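Long-range contact in Non-atp dependent l-selective hydantoinase (Arthrobacter aurescens, PDB 1GKR), which hydrolyses the ring of 5-substituted hydantoins, preferring aryl over alkyl derivatives, with two zinc ions per subunit and a stereoselectivity that depends on the substrate: residues 274-286 and 321-335. Residues are numbered along the deposited sequence; the frame is centred on the assembly and turned at random.
Sequences DAERIGPYMKVAP and KEPGWKDVWKAGNGA
K321 and K283 each send an ammonium group across the contact to end among backbone carbonyls. K321 NZ donates to P280 O at 2.9 Å and, within its own loop, to G332 O and G334 O; the last bond lies in the carbonyl plane, on a lone pair. A methionine in place of K321 would probably leave these three carbonyls without their shared ammonium and weaken the tie between the 332-334 loop and P280. K283 runs extended, CG anti to the backbone N (chi1 -175°), which carries its NZ to A331 O at 2.7 Å and V328 O at 3.0 Å; A331 N meets V328 O from the opposite face. One backbone bond, G334 N to K283 O at 3.1 Å, joins the main chains, and a water links Y281 O with G334 O.

Among the aromatic groups, Y281 OH donates to E322 OE1 at 2.8 Å. W325 NE1 binds the same oxygen from the other side of the carboxylate plane, tying both rings to one acceptor. P280 CD sits over the six-membered ring of W325, 3.7 Å from its centroid and 11° off the normal, a CH-pi contact, while P280 CB packs on A331 CB. Y281 CE1 lies against K321 CB.

Segments following barrel strands, such as these, line the active-site mouth in TIM-barrel amidohydrolases. Here the V284 and A285 side chains lie about 4 Å from those of zinc ligands D312 and H183, respectively, and that of A285 about 6 Å from a zinc ion, consistent with segments bordering the dinuclear zinc site.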
# COMPACT_ATOMS: atom_id res chain seq x y z
N ASP A 274 -10.24 -24.79 -21.93
CA ASP A 274 -11.34 -25.75 -22.03
C ASP A 274 -12.27 -25.14 -23.06
O ASP A 274 -13.23 -25.76 -23.51
CB ASP A 274 -12.11 -25.88 -20.71
CG ASP A 274 -11.39 -26.72 -19.69
OD1 ASP A 274 -10.98 -27.85 -20.04
OD2 ASP A 274 -11.24 -26.26 -18.53
N ALA A 275 -11.95 -23.90 -23.43
CA ALA A 275 -12.74 -23.14 -24.38
C ALA A 275 -13.00 -23.90 -25.67
O ALA A 275 -14.13 -23.93 -26.16
CB ALA A 275 -12.06 -21.82 -24.69
N GLU A 276 -11.97 -24.54 -26.21
CA GLU A 276 -12.14 -25.26 -27.46
C GLU A 276 -13.11 -26.44 -27.44
O GLU A 276 -13.90 -26.59 -28.36
CB GLU A 276 -10.79 -25.72 -27.98
CG GLU A 276 -10.18 -24.72 -28.95
CD GLU A 276 -8.69 -24.93 -29.12
OE1 GLU A 276 -8.27 -26.08 -29.38
OE2 GLU A 276 -7.94 -23.93 -28.99
N ARG A 277 -13.08 -27.26 -26.40
CA ARG A 277 -13.99 -28.40 -26.38
C ARG A 277 -15.37 -28.07 -25.82
O ARG A 277 -16.34 -28.72 -26.21
CB ARG A 277 -13.39 -29.58 -25.61
CG ARG A 277 -13.49 -29.47 -24.12
CD ARG A 277 -12.58 -30.47 -23.43
NE ARG A 277 -12.55 -30.25 -21.98
CZ ARG A 277 -13.59 -30.46 -21.17
NH1 ARG A 277 -14.74 -30.91 -21.67
NH2 ARG A 277 -13.48 -30.22 -19.87
N ILE A 278 -15.48 -27.08 -24.93
CA ILE A 278 -16.78 -26.72 -24.35
C ILE A 278 -17.47 -25.61 -25.12
O ILE A 278 -18.69 -25.48 -25.11
CB ILE A 278 -16.62 -26.30 -22.87
CG1 ILE A 278 -16.14 -27.49 -22.05
CG2 ILE A 278 -17.94 -25.79 -22.32
CD1 ILE A 278 -15.78 -27.12 -20.63
N GLY A 279 -16.67 -24.80 -25.80
CA GLY A 279 -17.22 -23.72 -26.60
C GLY A 279 -18.20 -22.79 -25.90
O GLY A 279 -18.00 -22.41 -24.75
N PRO A 280 -19.29 -22.42 -26.59
CA PRO A 280 -20.32 -21.52 -26.08
C PRO A 280 -20.99 -21.91 -24.78
O PRO A 280 -21.60 -21.07 -24.13
CB PRO A 280 -21.31 -21.44 -27.25
CG PRO A 280 -21.21 -22.82 -27.86
CD PRO A 280 -19.72 -23.08 -27.84
N TYR A 281 -20.88 -23.16 -24.39
CA TYR A 281 -21.52 -23.61 -23.16
C TYR A 281 -20.75 -23.16 -21.93
O TYR A 281 -21.14 -23.41 -20.80
CB TYR A 281 -21.67 -25.13 -23.19
CG TYR A 281 -22.71 -25.53 -24.20
CD1 TYR A 281 -24.06 -25.23 -23.98
CD2 TYR A 281 -22.35 -26.12 -25.41
CE1 TYR A 281 -25.02 -25.48 -24.95
CE2 TYR A 281 -23.30 -26.39 -26.39
CZ TYR A 281 -24.63 -26.06 -26.16
OH TYR A 281 -25.58 -26.29 -27.12
N MET A 282 -19.67 -22.45 -22.19
CA MET A 282 -18.79 -21.95 -21.16
C MET A 282 -18.78 -20.43 -21.27
O MET A 282 -18.11 -19.75 -20.50
CB MET A 282 -17.40 -22.51 -21.44
CG MET A 282 -16.32 -21.97 -20.58
SD MET A 282 -14.75 -22.22 -21.39
CE MET A 282 -15.03 -23.76 -22.10
N LYS A 283 -19.52 -19.90 -22.24
CA LYS A 283 -19.57 -18.46 -22.41
C LYS A 283 -20.42 -17.85 -21.33
O LYS A 283 -21.64 -18.02 -21.32
CB LYS A 283 -20.15 -18.09 -23.76
CG LYS A 283 -20.09 -16.60 -24.01
CD LYS A 283 -20.66 -16.23 -25.35
CE LYS A 283 -20.74 -14.73 -25.50
NZ LYS A 283 -21.42 -14.38 -26.76
N VAL A 284 -19.78 -17.14 -20.42
CA VAL A 284 -20.48 -16.53 -19.31
C VAL A 284 -19.90 -15.12 -19.10
O VAL A 284 -18.88 -14.78 -19.71
CB VAL A 284 -20.32 -17.45 -18.08
CG1 VAL A 284 -19.01 -17.20 -17.42
CG2 VAL A 284 -21.50 -17.29 -17.14
N ALA A 285 -20.53 -14.28 -18.29
CA ALA A 285 -20.00 -12.92 -18.08
C ALA A 285 -19.99 -12.58 -16.61
O ALA A 285 -21.04 -12.66 -15.96
CB ALA A 285 -20.83 -11.91 -18.80
N PRO A 286 -18.82 -12.20 -16.08
CA PRO A 286 -17.52 -12.05 -16.74
C PRO A 286 -17.01 -13.38 -17.28
O PRO A 286 -17.39 -14.45 -16.81
CB PRO A 286 -16.60 -11.56 -15.63
CG PRO A 286 -17.52 -11.01 -14.63
CD PRO A 286 -18.68 -11.94 -14.64
N LYS A 321 -27.31 -21.04 -28.13
CA LYS A 321 -25.98 -21.42 -27.68
C LYS A 321 -25.23 -22.08 -28.80
O LYS A 321 -24.10 -21.71 -29.09
CB LYS A 321 -26.05 -22.40 -26.50
CG LYS A 321 -26.23 -21.76 -25.13
CD LYS A 321 -25.01 -20.96 -24.70
CE LYS A 321 -25.09 -20.61 -23.22
NZ LYS A 321 -23.88 -19.92 -22.71
N GLU A 322 -25.89 -23.04 -29.45
CA GLU A 322 -25.27 -23.81 -30.53
C GLU A 322 -24.66 -22.97 -31.67
O GLU A 322 -23.61 -23.32 -32.21
CB GLU A 322 -26.28 -24.83 -31.08
CG GLU A 322 -25.62 -26.12 -31.58
CD GLU A 322 -24.96 -26.95 -30.48
OE1 GLU A 322 -24.30 -26.38 -29.60
OE2 GLU A 322 -25.10 -28.18 -30.50
N PRO A 323 -25.30 -21.86 -32.05
CA PRO A 323 -24.69 -21.07 -33.13
C PRO A 323 -23.35 -20.48 -32.70
O PRO A 323 -22.61 -19.94 -33.52
CB PRO A 323 -25.74 -19.99 -33.41
CG PRO A 323 -26.56 -19.94 -32.16
CD PRO A 323 -26.66 -21.38 -31.75
N GLY A 324 -23.05 -20.60 -31.42
CA GLY A 324 -21.80 -20.06 -30.88
C GLY A 324 -20.57 -20.81 -31.33
O GLY A 324 -19.47 -20.26 -31.31
N TRP A 325 -20.73 -22.07 -31.74
CA TRP A 325 -19.60 -22.87 -32.19
C TRP A 325 -18.88 -22.24 -33.38
O TRP A 325 -17.65 -22.30 -33.46
CB TRP A 325 -20.05 -24.26 -32.59
CG TRP A 325 -20.47 -25.12 -31.46
CD1 TRP A 325 -21.74 -25.51 -31.15
CD2 TRP A 325 -19.62 -25.71 -30.46
NE1 TRP A 325 -21.74 -26.31 -30.03
CE2 TRP A 325 -20.45 -26.44 -29.58
CE3 TRP A 325 -18.24 -25.68 -30.22
CZ2 TRP A 325 -19.94 -27.14 -28.48
CZ3 TRP A 325 -17.73 -26.38 -29.12
CH2 TRP A 325 -18.59 -27.10 -28.27
N LYS A 326 -19.64 -21.64 -34.28
CA LYS A 326 -19.07 -21.03 -35.48
C LYS A 326 -18.84 -19.53 -35.33
O LYS A 326 -17.88 -18.98 -35.87
CB LYS A 326 -19.98 -21.30 -36.68
CG LYS A 326 -20.39 -22.76 -36.84
CD LYS A 326 -21.56 -22.91 -37.81
CE LYS A 326 -22.16 -24.32 -37.76
NZ LYS A 326 -23.40 -24.46 -38.60
N ASP A 327 -19.73 -18.86 -34.61
CA ASP A 327 -19.62 -17.42 -34.39
C ASP A 327 -20.01 -17.14 -32.94
O ASP A 327 -21.20 -17.14 -32.60
CB ASP A 327 -20.53 -16.66 -35.35
CG ASP A 327 -20.47 -15.16 -35.15
OD1 ASP A 327 -20.78 -14.71 -34.03
OD2 ASP A 327 -20.12 -14.43 -36.11
N VAL A 328 -19.00 -16.93 -32.10
CA VAL A 328 -19.17 -16.68 -30.67
C VAL A 328 -20.15 -15.55 -30.31
O VAL A 328 -20.93 -15.67 -29.37
CB VAL A 328 -17.80 -16.39 -30.00
CG1 VAL A 328 -17.43 -14.91 -30.13
CG2 VAL A 328 -17.84 -16.81 -28.55
N TRP A 329 -20.11 -14.46 -31.08
CA TRP A 329 -20.97 -13.32 -30.81
C TRP A 329 -22.46 -13.64 -30.96
O TRP A 329 -23.30 -12.79 -30.68
CB TRP A 329 -20.62 -12.16 -31.74
CG TRP A 329 -19.16 -11.90 -31.83
CD1 TRP A 329 -18.34 -12.17 -32.89
CD2 TRP A 329 -18.31 -11.41 -30.79
NE1 TRP A 329 -17.03 -11.88 -32.57
CE2 TRP A 329 -16.99 -11.42 -31.28
CE3 TRP A 329 -18.54 -10.97 -29.48
CZ2 TRP A 329 -15.91 -11.00 -30.51
CZ3 TRP A 329 -17.47 -10.56 -28.71
CH2 TRP A 329 -16.16 -10.58 -29.23
N LYS A 330 -22.81 -14.86 -31.37
CA LYS A 330 -24.22 -15.19 -31.53
C LYS A 330 -24.75 -16.16 -30.50
O LYS A 330 -25.86 -16.68 -30.63
CB LYS A 330 -24.48 -15.74 -32.93
CG LYS A 330 -24.19 -14.71 -34.01
CD LYS A 330 -24.69 -15.17 -35.38
CE LYS A 330 -24.26 -14.16 -36.48
NZ LYS A 330 -24.48 -14.69 -37.91
N ALA A 331 -23.95 -16.40 -29.47
CA ALA A 331 -24.35 -17.28 -28.39
C ALA A 331 -24.58 -16.39 -27.17
O ALA A 331 -23.87 -15.40 -26.98
CB ALA A 331 -23.26 -18.30 -28.12
N GLY A 332 -25.59 -16.72 -26.37
CA GLY A 332 -25.86 -15.92 -25.18
C GLY A 332 -25.04 -16.35 -23.98
O GLY A 332 -24.51 -17.46 -23.94
N ASN A 333 -24.95 -15.48 -22.98
CA ASN A 333 -24.20 -15.80 -21.77
C ASN A 333 -25.02 -16.61 -20.77
O ASN A 333 -26.24 -16.45 -20.68
CB ASN A 333 -23.73 -14.51 -21.08
CG ASN A 333 -22.80 -13.69 -21.94
OD1 ASN A 333 -22.06 -14.23 -22.78
ND2 ASN A 333 -22.81 -12.38 -21.74
N GLY A 334 -24.35 -17.46 -20.01
CA GLY A 334 -25.06 -18.22 -19.02
C GLY A 334 -24.68 -19.68 -18.95
O GLY A 334 -24.15 -20.24 -19.90
N ALA A 335 -24.96 -20.29 -17.81
CA ALA A 335 -24.67 -21.69 -17.62
C ALA A 335 -25.51 -22.18 -16.47
O ALA A 335 -25.71 -21.44 -15.51
CB ALA A 335 -23.21 -21.89 -17.30
O HOH W 1 -23.89 -22.85 -20.73